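Local coordinates for protein aryl esterase (Mycobacterium smegmatis, PDB 2Q0Q) that hydrolyses aryl esters and catalyses acyl transfer to alcohols in water, as an oligomeric enzyme of the SGNH hydrolase family, at residues R27-P30 and D31-W34. Sequence-based numbering, arbitrary orientation.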
# COMPACT_ATOMS: atom_id res chain seq x y z
N ARG G 27 27.12 -25.38 6.01
CA ARG G 27 27.95 -24.58 5.15
C ARG G 27 29.25 -25.29 4.84
O ARG G 27 29.89 -25.87 5.71
CB ARG G 27 28.27 -23.27 5.85
CG ARG G 27 28.67 -22.17 4.95
CD ARG G 27 28.67 -20.85 5.71
NE ARG G 27 29.04 -19.75 4.83
CZ ARG G 27 29.13 -18.47 5.20
NH1 ARG G 27 28.88 -18.08 6.45
NH2 ARG G 27 29.50 -17.57 4.29
N PHE G 28 29.67 -25.23 3.58
CA PHE G 28 31.01 -25.67 3.20
C PHE G 28 32.04 -24.93 4.07
O PHE G 28 31.85 -23.75 4.37
CB PHE G 28 31.28 -25.38 1.71
CG PHE G 28 30.84 -26.50 0.77
CD1 PHE G 28 31.36 -27.79 0.87
CD2 PHE G 28 29.92 -26.24 -0.24
CE1 PHE G 28 30.96 -28.80 -0.01
CE2 PHE G 28 29.52 -27.24 -1.13
CZ PHE G 28 30.04 -28.53 -1.00
N ALA G 29 33.12 -25.60 4.45
CA ALA G 29 34.20 -24.98 5.23
C ALA G 29 34.74 -23.70 4.59
O ALA G 29 34.76 -23.57 3.36
CB ALA G 29 35.33 -25.98 5.43
N PRO G 30 35.23 -22.76 5.40
CA PRO G 30 35.71 -21.49 4.84
C PRO G 30 36.77 -21.62 3.72
O PRO G 30 36.82 -20.79 2.83
CB PRO G 30 36.28 -20.74 6.06
CG PRO G 30 36.30 -21.73 7.18
CD PRO G 30 35.33 -22.80 6.87
N ASP G 31 37.58 -22.68 3.77
CA ASP G 31 38.62 -22.93 2.77
C ASP G 31 38.12 -23.76 1.59
O ASP G 31 38.86 -23.99 0.63
CB ASP G 31 39.82 -23.64 3.43
CG ASP G 31 39.39 -24.59 4.55
OD1 ASP G 31 39.08 -25.76 4.25
OD2 ASP G 31 39.36 -24.15 5.72
N VAL G 32 36.87 -24.20 1.66
CA VAL G 32 36.31 -25.09 0.65
C VAL G 32 35.28 -24.42 -0.24
O VAL G 32 35.27 -24.63 -1.45
CB VAL G 32 35.73 -26.37 1.29
CG1 VAL G 32 35.04 -27.24 0.25
CG2 VAL G 32 36.84 -27.14 2.01
N ARG G 33 34.42 -23.59 0.34
CA ARG G 33 33.54 -22.78 -0.49
C ARG G 33 34.38 -21.87 -1.41
O ARG G 33 35.51 -21.54 -1.12
CB ARG G 33 32.52 -22.02 0.38
CG ARG G 33 33.05 -21.11 1.49
CD ARG G 33 31.87 -20.72 2.35
NE ARG G 33 32.21 -19.69 3.32
CZ ARG G 33 32.41 -19.87 4.62
NH1 ARG G 33 32.35 -21.07 5.16
NH2 ARG G 33 32.68 -18.82 5.38
N TRP G 34 33.82 -21.53 -2.57
CA TRP G 34 34.60 -20.85 -3.60
C TRP G 34 35.04 -19.45 -3.19
O TRP G 34 36.08 -18.98 -3.64
CB TRP G 34 33.87 -20.83 -4.96
CG TRP G 34 32.62 -19.98 -5.05
CD1 TRP G 34 31.32 -20.41 -5.01
CD2 TRP G 34 32.56 -18.57 -5.24
NE1 TRP G 34 30.46 -19.35 -5.15
CE2 TRP G 34 31.20 -18.21 -5.28
CE3 TRP G 34 33.54 -17.57 -5.35
CZ2 TRP G 34 30.79 -16.89 -5.45
CZ3 TRP G 34 33.13 -16.26 -5.52
CH2 TRP G 34 31.77 -15.93 -5.57
O HOH W 1 30.48 -17.76 1.53
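The guanidinium of R33 has the guanidinium of R27 stacked on one face and P30 CA over the opposite face, displaced toward the rim. The two guanidinium groups lie 3.6 Å apart between centres with their planes tilted by 24°, R27 NE approaching R33 CZ to 3.4 Å. At the edge of the R33 group, exactly in its plane, the carbonyl of F28 receives a hydrogen bond from NH1 (2.8 Å from R33 NH1 to F28 O). With CG between the backbone N and the carbonyl carbon (chi1 56°), the R33 chain is directed back past A29 O, 3.5 Å from R33 CG; it is extended from CG to NE, and a turn about the last bond (chi4 -104°) sets the guanidinium flat against R27 with NH1 directed at F28 O.

The turn itself closes on A29 O, which accepts two backbone hydrogen bonds, from V32 N at 2.8 Å and from R33 N at 3.0 Å. Away from the arginines, CD1 of F28 meets CG1 of V32 at 3.8 Å, while A29 CB touches V32 CG2. R33 occupies the N-cap position, immediately before helix 34-42.

E50 draws both guanidinium groups together, by a salt bridge to R33 NH2 and a long, weak ion pair with R27, whose NE is hydrogen-bonded to W14 O; water 1 accepts from R27 NH2 (2.9 Å) and, weakly, from R33 NE. R27 also hydrogen-bonds through its backbone N to Y129 of a second subunit. The shared carboxylate and water probably stabilise the stacked pair, which links this turn to strand 46-52 beside the subunit interface.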